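Local coordinates for protein ORF 37 (PDB 3FHD) that degrades double- and single-stranded DNA as a metal-dependent exo- and endonuclease, processing branched viral DNA intermediates so that unit-length linear genomes can be packaged, at residues F170-K175 / T179-F184; Q398-S403 / G469-L474; N480-S485 / I493-S498. All coordinates share one frame; numbering follows the deposited sequence.

Contact 1 of 3, residues F170-K175 / T179-F184; sequences FHWAVK and TSKKIF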
loop_
_atom_site.group_PDB
_atom_site.type_symbol
_atom_site.label_atom_id
_atom_site.label_comp_id
_atom_site.label_asym_id
_atom_site.label_seq_id
_atom_site.Cartn_x
_atom_site.Cartn_y
_atom_site.Cartn_z
ATOM N N PHE A 170 -2.685 -7.945 -3.912
ATOM C CA PHE A 170 -4.124 -8.064 -4.255
ATOM C C PHE A 170 -4.414 -8.611 -5.685
ATOM O O PHE A 170 -5.281 -9.476 -5.876
ATOM C CB PHE A 170 -4.881 -6.758 -3.945
ATOM C CG PHE A 170 -6.381 -6.903 -4.078
ATOM C CD1 PHE A 170 -7.097 -7.645 -3.149
ATOM C CD2 PHE A 170 -7.052 -6.325 -5.140
ATOM C CE1 PHE A 170 -8.504 -7.812 -3.278
ATOM C CE2 PHE A 170 -8.458 -6.469 -5.293
ATOM C CZ PHE A 170 -9.185 -7.220 -4.360
ATOM N N HIS A 171 -3.700 -8.114 -6.689
ATOM C CA HIS A 171 -3.816 -8.655 -8.032
ATOM C C HIS A 171 -3.529 -10.176 -8.065
ATOM O O HIS A 171 -4.317 -10.933 -8.652
ATOM C CB HIS A 171 -2.918 -7.895 -9.021
ATOM C CG HIS A 171 -2.982 -8.439 -10.423
ATOM N ND1 HIS A 171 -1.992 -9.230 -10.959
ATOM C CD2 HIS A 171 -3.928 -8.315 -11.381
ATOM C CE1 HIS A 171 -2.329 -9.579 -12.193
ATOM N NE2 HIS A 171 -3.499 -9.037 -12.471
ATOM N N TRP A 172 -2.445 -10.603 -7.409
ATOM C CA TRP A 172 -2.044 -12.028 -7.325
ATOM C C TRP A 172 -3.195 -12.857 -6.689
ATOM O O TRP A 172 -3.569 -13.930 -7.215
ATOM C CB TRP A 172 -0.704 -12.170 -6.574
ATOM C CG TRP A 172 -0.428 -13.549 -6.106
ATOM C CD1 TRP A 172 0.143 -14.574 -6.826
ATOM C CD2 TRP A 172 -0.758 -14.080 -4.826
ATOM N NE1 TRP A 172 0.167 -15.731 -6.058
ATOM C CE2 TRP A 172 -0.365 -15.440 -4.823
ATOM C CE3 TRP A 172 -1.372 -13.534 -3.671
ATOM C CZ2 TRP A 172 -0.535 -16.253 -3.707
ATOM C CZ3 TRP A 172 -1.524 -14.341 -2.553
ATOM C CH2 TRP A 172 -1.133 -15.704 -2.601
ATOM N N ALA A 173 -3.784 -12.335 -5.601
ATOM C CA ALA A 173 -4.840 -13.066 -4.843
ATOM C C ALA A 173 -6.124 -13.225 -5.675
ATOM O O ALA A 173 -6.902 -14.162 -5.475
ATOM C CB ALA A 173 -5.136 -12.379 -3.476
ATOM N N VAL A 174 -6.353 -12.301 -6.607
ATOM C CA VAL A 174 -7.543 -12.397 -7.458
ATOM C C VAL A 174 -7.261 -13.180 -8.760
ATOM O O VAL A 174 -8.038 -14.059 -9.158
ATOM C CB VAL A 174 -8.117 -10.994 -7.798
ATOM C CG1 VAL A 174 -9.204 -11.128 -8.897
ATOM C CG2 VAL A 174 -8.726 -10.348 -6.564
ATOM N N LYS A 175 -6.164 -12.843 -9.438
ATOM C CA LYS A 175 -5.986 -13.250 -10.831
ATOM C C LYS A 175 -4.991 -14.381 -10.996
ATOM O O LYS A 175 -4.881 -14.964 -12.070
ATOM C CB LYS A 175 -5.517 -12.072 -11.702
ATOM C CG LYS A 175 -6.586 -10.995 -12.013
ATOM C CD LYS A 175 -7.930 -11.612 -12.429
ATOM C CE LYS A 175 -8.623 -10.849 -13.543
ATOM N NZ LYS A 175 -10.122 -10.882 -13.374
ATOM N N THR A 179 2.162 -20.036 -6.859
ATOM C CA THR A 179 3.237 -19.967 -5.836
ATOM C C THR A 179 4.241 -18.809 -5.986
ATOM O O THR A 179 5.276 -18.810 -5.316
ATOM C CB THR A 179 4.040 -21.300 -5.753
ATOM O OG1 THR A 179 4.582 -21.578 -7.034
ATOM C CG2 THR A 179 3.154 -22.471 -5.338
ATOM N N SER A 180 3.941 -17.825 -6.831
ATOM C CA SER A 180 4.751 -16.594 -6.947
ATOM C C SER A 180 4.763 -15.733 -5.686
ATOM O O SER A 180 5.638 -14.892 -5.536
ATOM C CB SER A 180 4.222 -15.704 -8.072
ATOM O OG SER A 180 4.819 -16.056 -9.304
ATOM N N LYS A 181 3.738 -15.887 -4.845
ATOM C CA LYS A 181 3.590 -15.179 -3.566
ATOM C C LYS A 181 2.919 -16.186 -2.649
ATOM O O LYS A 181 2.587 -17.290 -3.093
ATOM C CB LYS A 181 2.718 -13.939 -3.717
ATOM C CG LYS A 181 3.344 -12.945 -4.641
ATOM C CD LYS A 181 2.600 -11.651 -4.827
ATOM C CE LYS A 181 3.413 -10.867 -5.870
ATOM N NZ LYS A 181 2.959 -9.455 -5.994
ATOM N N LYS A 182 2.800 -15.838 -1.371
ATOM C CA LYS A 182 2.174 -16.673 -0.325
ATOM C C LYS A 182 1.369 -15.707 0.538
ATOM O O LYS A 182 1.763 -14.553 0.684
ATOM C CB LYS A 182 3.241 -17.335 0.572
ATOM C CG LYS A 182 3.998 -18.493 0.002
ATOM C CD LYS A 182 5.071 -18.965 0.988
ATOM C CE LYS A 182 4.556 -20.150 1.815
ATOM N NZ LYS A 182 5.688 -21.063 2.328
ATOM N N ILE A 183 0.215 -16.139 1.058
ATOM C CA ILE A 183 -0.495 -15.376 2.120
ATOM C C ILE A 183 0.202 -15.713 3.446
ATOM O O ILE A 183 0.552 -14.827 4.190
ATOM C CB ILE A 183 -1.979 -15.772 2.203
ATOM C CG1 ILE A 183 -2.701 -15.337 0.927
ATOM C CG2 ILE A 183 -2.672 -15.149 3.450
ATOM C CD1 ILE A 183 -4.010 -15.999 0.692
ATOM N N PHE A 184 0.461 -17.005 3.675
ATOM C CA PHE A 184 1.003 -17.494 4.932
ATOM C C PHE A 184 2.417 -18.029 4.750
ATOM O O PHE A 184 2.671 -18.760 3.787
ATOM C CB PHE A 184 0.132 -18.638 5.465
ATOM C CG PHE A 184 -1.332 -18.282 5.631
ATOM C CD1 PHE A 184 -1.741 -17.453 6.671
ATOM C CD2 PHE A 184 -2.310 -18.803 4.771
ATOM C CE1 PHE A 184 -3.077 -17.107 6.830
ATOM C CE2 PHE A 184 -3.674 -18.434 4.946
ATOM C CZ PHE A 184 -4.030 -17.598 5.985
HETATM O O HOH W 1 -0.165 -8.753 -6.761
#
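Lys-181 lays its aliphatic chain over one face of the Trp-172 indole, a CH-pi contact between the short helix 170-175 and the loop that follows it in this nuclease of the PD-(D/E)XK superfamily. The two side chains run past each other in opposite directions. Lys-181 CB sits above the five-membered ring of Trp-172, 3.7 Å from its centroid and only 14° off the normal, which places the methylene almost directly over the ring. The lysine chain beyond CG is extended and carries CD back to Trp-172 CB, 3.8 Å away. Lysine suits this place because its methylenes make the apolar cover while the ammonium travels on to a polar setting, where Ser-168 O offers a weak hydrogen bond.

The indole owes its position to a first torsion of 163°, which sets CG trans to the backbone N and directs the ring from the helix toward 179-184. Tryptophan supplies both a broad apolar face and one polar group at its rim, and NE1 is satisfied by Asn-178 O, in the short link between the segments. At another part of the rim, lying in the ring plane, Ile-183 CG1 touches Trp-172 CZ3 at 3.8 Å; the branched isoleucine fills this edge and reaches on toward Ile-165. The indole is also in contact with helix 468-489, where Phe-481 adds an edge-to-face partner. Between helix and lysine sits a water. It accepts a 3.0 Å hydrogen bond from Trp-172 N, an amide of the first helical turn, and a weak one from Lys-181 NZ at 3.3 Å.

Contact 2 of 3, residues Q398-S403 / G469-L474; sequences QVLLQS and GAKHRL. With SO4 (sulfate ion), chain B.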
loop_
_atom_site.group_PDB
_atom_site.type_symbol
_atom_site.label_atom_id
_atom_site.label_comp_id
_atom_site.label_asym_id
_atom_site.label_seq_id
_atom_site.Cartn_x
_atom_site.Cartn_y
_atom_site.Cartn_z
ATOM N N GLN A 398 -3.936 -2.836 -6.820
ATOM C CA GLN A 398 -3.313 -2.275 -5.604
ATOM C C GLN A 398 -4.055 -1.054 -5.051
ATOM O O GLN A 398 -4.361 -1.012 -3.863
ATOM C CB GLN A 398 -1.826 -1.939 -5.866
ATOM C CG GLN A 398 -1.154 -1.244 -4.678
ATOM C CD GLN A 398 0.362 -1.271 -4.768
ATOM O OE1 GLN A 398 0.935 -1.176 -5.868
ATOM N NE2 GLN A 398 1.020 -1.432 -3.616
ATOM N N VAL A 399 -4.363 -0.082 -5.909
ATOM C CA VAL A 399 -5.052 1.129 -5.469
ATOM C C VAL A 399 -6.513 0.789 -5.125
ATOM O O VAL A 399 -7.117 1.423 -4.255
ATOM C CB VAL A 399 -4.943 2.270 -6.528
ATOM C CG1 VAL A 399 -5.610 3.551 -6.009
ATOM C CG2 VAL A 399 -3.474 2.557 -6.860
ATOM N N LEU A 400 -7.079 -0.193 -5.838
ATOM C CA LEU A 400 -8.444 -0.668 -5.580
ATOM C C LEU A 400 -8.529 -1.113 -4.121
ATOM O O LEU A 400 -9.455 -0.696 -3.404
ATOM C CB LEU A 400 -8.819 -1.837 -6.523
ATOM C CG LEU A 400 -10.308 -2.222 -6.514
ATOM C CD1 LEU A 400 -10.755 -2.802 -7.870
ATOM C CD2 LEU A 400 -10.664 -3.136 -5.373
ATOM N N LEU A 401 -7.614 -1.982 -3.694
ATOM C CA LEU A 401 -7.635 -2.381 -2.267
ATOM C C LEU A 401 -7.383 -1.230 -1.268
ATOM O O LEU A 401 -8.014 -1.186 -0.212
ATOM C CB LEU A 401 -6.697 -3.559 -1.972
ATOM C CG LEU A 401 -6.834 -4.178 -0.564
ATOM C CD1 LEU A 401 -8.264 -4.816 -0.344
ATOM C CD2 LEU A 401 -5.717 -5.242 -0.296
ATOM N N GLN A 402 -6.450 -0.319 -1.581
ATOM C CA GLN A 402 -6.226 0.838 -0.739
ATOM C C GLN A 402 -7.501 1.677 -0.652
ATOM O O GLN A 402 -7.822 2.175 0.437
ATOM C CB GLN A 402 -5.062 1.722 -1.233
ATOM C CG GLN A 402 -3.747 1.008 -1.331
ATOM C CD GLN A 402 -2.633 1.862 -1.929
ATOM O OE1 GLN A 402 -2.805 3.048 -2.186
ATOM N NE2 GLN A 402 -1.498 1.241 -2.141
ATOM N N SER A 403 -8.245 1.833 -1.745
ATOM C CA SER A 403 -9.510 2.551 -1.656
ATOM C C SER A 403 -10.522 1.877 -0.699
ATOM O O SER A 403 -11.210 2.553 0.059
ATOM C CB SER A 403 -10.187 2.809 -3.052
ATOM O OG SER A 403 -10.735 1.616 -3.614
ATOM N N GLY A 469 -19.643 -2.321 -8.140
ATOM C CA GLY A 469 -19.893 -3.722 -8.427
ATOM C C GLY A 469 -18.578 -4.433 -8.695
ATOM O O GLY A 469 -18.396 -5.587 -8.294
ATOM N N ALA A 470 -17.657 -3.734 -9.363
ATOM C CA ALA A 470 -16.359 -4.296 -9.696
ATOM C C ALA A 470 -15.566 -4.557 -8.412
ATOM O O ALA A 470 -15.046 -5.645 -8.227
ATOM C CB ALA A 470 -15.582 -3.376 -10.631
ATOM N N LYS A 471 -15.496 -3.576 -7.515
ATOM C CA LYS A 471 -14.824 -3.776 -6.221
ATOM C C LYS A 471 -15.421 -4.914 -5.422
ATOM O O LYS A 471 -14.696 -5.735 -4.862
ATOM C CB LYS A 471 -14.922 -2.533 -5.357
ATOM C CG LYS A 471 -13.848 -1.538 -5.596
ATOM C CD LYS A 471 -14.247 -0.228 -4.991
ATOM C CE LYS A 471 -13.625 0.018 -3.666
ATOM N NZ LYS A 471 -13.753 1.449 -3.286
ATOM N N HIS A 472 -16.754 -4.942 -5.347
ATOM C CA HIS A 472 -17.442 -6.007 -4.613
ATOM C C HIS A 472 -17.046 -7.413 -5.125
ATOM O O HIS A 472 -16.758 -8.300 -4.329
ATOM C CB HIS A 472 -18.960 -5.786 -4.633
ATOM C CG HIS A 472 -19.743 -6.876 -3.958
ATOM N ND1 HIS A 472 -20.242 -7.971 -4.640
ATOM C CD2 HIS A 472 -20.127 -7.033 -2.667
ATOM C CE1 HIS A 472 -20.890 -8.754 -3.796
ATOM N NE2 HIS A 472 -20.829 -8.212 -2.592
ATOM N N ARG A 473 -17.009 -7.598 -6.444
ATOM C CA ARG A 473 -16.708 -8.928 -7.012
ATOM C C ARG A 473 -15.254 -9.363 -6.720
ATOM O O ARG A 473 -15.000 -10.496 -6.322
ATOM C CB ARG A 473 -16.974 -8.966 -8.517
ATOM C CG ARG A 473 -17.000 -10.422 -9.012
ATOM C CD ARG A 473 -16.865 -10.570 -10.498
ATOM N NE ARG A 473 -18.081 -10.196 -11.208
ATOM C CZ ARG A 473 -18.163 -10.166 -12.535
ATOM N NH1 ARG A 473 -17.098 -10.512 -13.267
ATOM N NH2 ARG A 473 -19.298 -9.799 -13.126
ATOM N N LEU A 474 -14.327 -8.442 -6.918
ATOM C CA LEU A 474 -12.887 -8.732 -6.744
ATOM C C LEU A 474 -12.558 -9.030 -5.277
ATOM O O LEU A 474 -11.807 -9.987 -4.971
ATOM C CB LEU A 474 -12.035 -7.579 -7.312
ATOM C CG LEU A 474 -12.186 -7.341 -8.814
ATOM C CD1 LEU A 474 -11.395 -6.087 -9.249
ATOM C CD2 LEU A 474 -11.705 -8.565 -9.645
HETATM S S SO4 B . 1.094 -2.690 0.755
HETATM O O1 SO4 B . 1.227 -4.099 0.416
HETATM O O2 SO4 B . 1.613 -1.884 -0.355
HETATM O O3 SO4 B . -0.322 -2.453 0.938
HETATM O O4 SO4 B . 1.733 -2.432 2.019
#
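Leu-400 and Lys-471 bury the most surface here, lying alongside each other: Leu-400 CD2 lies 3.6 Å from Lys-471 CG as the two side chains pass in opposite directions. The other leucine methyl, CD1, meets Leu-474 CD1 at 3.6 Å, the two leucines crossing at about a right angle. Leucine suits the spot because its two methyls can serve two neighbours at once.

Lys-471 is bent at its third torsion (99°), which swings the ammonium toward helix 394-412. There NZ donates to Ser-403 OG over 3.0 Å, and it also forms a salt bridge with Glu-407 OE1, its stronger partner. Ser-403 in turn donates: with chi1 at 73°, OG turns back over its own helix to Leu-400 O at 2.7 Å. A small hydroxyl can thus accept from the lysine and donate to the backbone in a buried place.

The segment axes approach to 11.0 Å at 96°, a nearly perpendicular helix crossing. Gln-398 NE2 gives a weak hydrogen bond to O2 of a sulfate, probably from the crystallisation liquor. From helix 394-412, Gln-402 bonds the magnesium ligand Glu-266 and Gln-398 OE1 bonds Lys-268, the acid and lysine of the (D/E)XK signature in this nuclease fold.

Contact 3 of 3, residues N480-S485 / I493-S498; sequences NFWSRS and IKWDFS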
loop_
_atom_site.group_PDB
_atom_site.type_symbol
_atom_site.label_atom_id
_atom_site.label_comp_id
_atom_site.label_asym_id
_atom_site.label_seq_id
_atom_site.Cartn_x
_atom_site.Cartn_y
_atom_site.Cartn_z
ATOM N N ASN A 480 -12.543 -15.422 -0.749
ATOM C CA ASN A 480 -12.711 -16.861 -0.979
ATOM C C ASN A 480 -11.352 -17.568 -1.058
ATOM O O ASN A 480 -11.180 -18.618 -0.459
ATOM C CB ASN A 480 -13.542 -17.122 -2.243
ATOM C CG ASN A 480 -15.037 -17.161 -1.956
ATOM O OD1 ASN A 480 -15.477 -16.986 -0.808
ATOM N ND2 ASN A 480 -15.823 -17.423 -2.991
ATOM N N PHE A 481 -10.394 -16.972 -1.778
ATOM C CA PHE A 481 -9.054 -17.541 -1.902
ATOM C C PHE A 481 -8.350 -17.520 -0.522
ATOM O O PHE A 481 -7.719 -18.495 -0.170
ATOM C CB PHE A 481 -8.234 -16.811 -2.981
ATOM C CG PHE A 481 -6.764 -17.198 -3.035
ATOM C CD1 PHE A 481 -6.366 -18.508 -3.313
ATOM C CD2 PHE A 481 -5.793 -16.225 -2.846
ATOM C CE1 PHE A 481 -4.980 -18.858 -3.363
ATOM C CE2 PHE A 481 -4.449 -16.523 -2.890
ATOM C CZ PHE A 481 -4.022 -17.864 -3.163
ATOM N N TRP A 482 -8.479 -16.431 0.245
ATOM C CA TRP A 482 -7.985 -16.412 1.640
ATOM C C TRP A 482 -8.545 -17.592 2.486
ATOM O O TRP A 482 -7.797 -18.288 3.188
ATOM C CB TRP A 482 -8.272 -15.066 2.323
ATOM C CG TRP A 482 -7.483 -14.893 3.600
ATOM C CD1 TRP A 482 -6.292 -14.240 3.734
ATOM C CD2 TRP A 482 -7.797 -15.430 4.896
ATOM N NE1 TRP A 482 -5.858 -14.302 5.046
ATOM C CE2 TRP A 482 -6.774 -14.999 5.786
ATOM C CE3 TRP A 482 -8.859 -16.192 5.400
ATOM C CZ2 TRP A 482 -6.753 -15.354 7.133
ATOM C CZ3 TRP A 482 -8.865 -16.517 6.758
ATOM C CH2 TRP A 482 -7.811 -16.099 7.611
ATOM N N SER A 483 -9.845 -17.819 2.394
ATOM C CA SER A 483 -10.509 -18.854 3.179
ATOM C C SER A 483 -10.049 -20.250 2.783
ATOM O O SER A 483 -9.768 -21.084 3.639
ATOM C CB SER A 483 -12.023 -18.723 2.997
ATOM O OG SER A 483 -12.373 -17.441 3.469
ATOM N N ARG A 484 -9.946 -20.499 1.481
ATOM C CA ARG A 484 -9.399 -21.779 0.996
ATOM C C ARG A 484 -7.957 -22.025 1.474
ATOM O O ARG A 484 -7.630 -23.135 1.915
ATOM C CB ARG A 484 -9.427 -21.854 -0.530
ATOM C CG ARG A 484 -10.799 -22.024 -1.123
ATOM C CD ARG A 484 -10.709 -22.471 -2.597
ATOM N NE ARG A 484 -9.911 -21.595 -3.472
ATOM C CZ ARG A 484 -10.316 -20.413 -3.942
ATOM N NH1 ARG A 484 -11.513 -19.923 -3.614
ATOM N NH2 ARG A 484 -9.520 -19.722 -4.751
ATOM N N SER A 485 -7.123 -20.985 1.370
ATOM C CA SER A 485 -5.732 -21.044 1.759
ATOM C C SER A 485 -5.589 -21.244 3.279
ATOM O O SER A 485 -4.724 -22.018 3.683
ATOM C CB SER A 485 -4.992 -19.779 1.323
ATOM O OG SER A 485 -5.087 -19.599 -0.077
ATOM N N ILE A 493 -7.893 -26.293 12.184
ATOM C CA ILE A 493 -8.715 -25.207 12.736
ATOM C C ILE A 493 -10.145 -25.251 12.194
ATOM O O ILE A 493 -10.369 -25.174 10.974
ATOM C CB ILE A 493 -8.083 -23.770 12.471
ATOM C CG1 ILE A 493 -6.729 -23.612 13.168
ATOM C CG2 ILE A 493 -9.037 -22.648 12.963
ATOM C CD1 ILE A 493 -6.071 -22.199 13.000
ATOM N N LYS A 494 -11.123 -25.343 13.097
ATOM C CA LYS A 494 -12.519 -25.369 12.682
ATOM C C LYS A 494 -13.067 -23.980 12.372
ATOM O O LYS A 494 -13.973 -23.505 13.054
ATOM C CB LYS A 494 -13.387 -26.090 13.720
ATOM C CG LYS A 494 -13.032 -27.560 13.900
ATOM C CD LYS A 494 -14.012 -28.280 14.843
ATOM C CE LYS A 494 -13.636 -28.112 16.325
ATOM N NZ LYS A 494 -12.293 -28.699 16.665
ATOM N N TRP A 495 -12.513 -23.349 11.329
ATOM C CA TRP A 495 -12.851 -21.979 10.941
ATOM C C TRP A 495 -14.365 -21.815 10.808
ATOM O O TRP A 495 -15.031 -22.664 10.178
ATOM C CB TRP A 495 -12.222 -21.625 9.585
ATOM C CG TRP A 495 -10.734 -21.681 9.532
ATOM C CD1 TRP A 495 -9.961 -22.684 9.020
ATOM C CD2 TRP A 495 -9.834 -20.667 9.979
ATOM N NE1 TRP A 495 -8.626 -22.357 9.110
ATOM C CE2 TRP A 495 -8.516 -21.127 9.708
ATOM C CE3 TRP A 495 -10.012 -19.402 10.578
ATOM C CZ2 TRP A 495 -7.379 -20.382 10.027
ATOM C CZ3 TRP A 495 -8.865 -18.646 10.901
ATOM C CH2 TRP A 495 -7.571 -19.140 10.621
ATOM N N ASP A 496 -14.890 -20.748 11.414
ATOM C CA ASP A 496 -16.280 -20.345 11.256
ATOM C C ASP A 496 -16.245 -19.046 10.469
ATOM O O ASP A 496 -15.941 -17.986 11.018
ATOM C CB ASP A 496 -16.975 -20.187 12.627
ATOM C CG ASP A 496 -18.436 -19.714 12.516
ATOM O OD1 ASP A 496 -18.794 -19.054 11.523
ATOM O OD2 ASP A 496 -19.245 -20.006 13.426
ATOM N N PHE A 497 -16.513 -19.136 9.166
ATOM C CA PHE A 497 -16.410 -17.972 8.291
ATOM C C PHE A 497 -17.775 -17.263 8.057
ATOM O O PHE A 497 -17.890 -16.382 7.185
ATOM C CB PHE A 497 -15.739 -18.360 6.957
ATOM C CG PHE A 497 -14.252 -18.675 7.066
ATOM C CD1 PHE A 497 -13.384 -17.845 7.789
ATOM C CD2 PHE A 497 -13.719 -19.784 6.400
ATOM C CE1 PHE A 497 -12.004 -18.129 7.861
ATOM C CE2 PHE A 497 -12.358 -20.075 6.460
ATOM C CZ PHE A 497 -11.497 -19.251 7.187
ATOM N N SER A 498 -18.788 -17.642 8.851
ATOM C CA SER A 498 -20.089 -16.939 8.881
ATOM C C SER A 498 -19.932 -15.417 8.902
ATOM O O SER A 498 -20.472 -14.720 8.035
ATOM C CB SER A 498 -20.936 -17.375 10.089
ATOM O OG SER A 498 -21.125 -18.780 10.102
#
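Asp-496 OD1 is gripped by two donors of Ser-498, the hydroxyl OG at 2.7 Å and the backbone N at 3.0 Å, and this closes an Asx turn around Phe-497, a residue that packs on helix 468-489. Aspartate fits because its short side chain can reach forward to the amide two residues on, and the serine hydroxyl adds a second donor to the same oxygen.

The Phe-497 ring is sandwiched. Ser-483 OG lies 3.9 Å above the centre of one face of Phe-497, and Trp-495 CB covers the opposite face nearer the rim. The serine hydroxyl is bonded to Ala-479 O of its own helix, so this small residue lies against an aromatic with its hydroxyl already paired. Phe-497 CE1 reaches Trp-482 CZ3 at 3.7 Å, in the plane of the indole and at its edge.

Trp-482 also turns an edge toward the face of Trp-495, a T-shaped pair whose six-membered rings are 5.8 Å apart between centroids with planes at 79°. The wide indole of Trp-482 can thus meet both Phe-497 and Trp-495. Trp-482 NE1 donates to Gly-163 O, tying helix 468-489 to the chain before strand 165-166. Ile-493 and Trp-495 also pack on Leu-63 of helix 59-64.

Overall arrangement
Helix 468-489 joins all three contacts. Its start forms one side of contact 2 and a later part one side of contact 3, the two having centres 20 Å apart and no direct touch. Contact 1 lies against both. Toward contact 2, Val-174 CG2 comes within 3.5 Å of Leu-474 O, and Phe-170 wedges among Leu-400, Leu-401 and Leu-474. Toward contact 3, Phe-481 CE2 approaches Trp-172 CH2 to 3.4 Å and Ile-183 CD1 to 3.6 Å. Contacts 1 and 2 lie near the active site: the side chain of Lys-181 is about 12 Å from the bound magnesium, and that of Ser-403 about 10 Å from that of Glu-266. Contact 3 lies farther out.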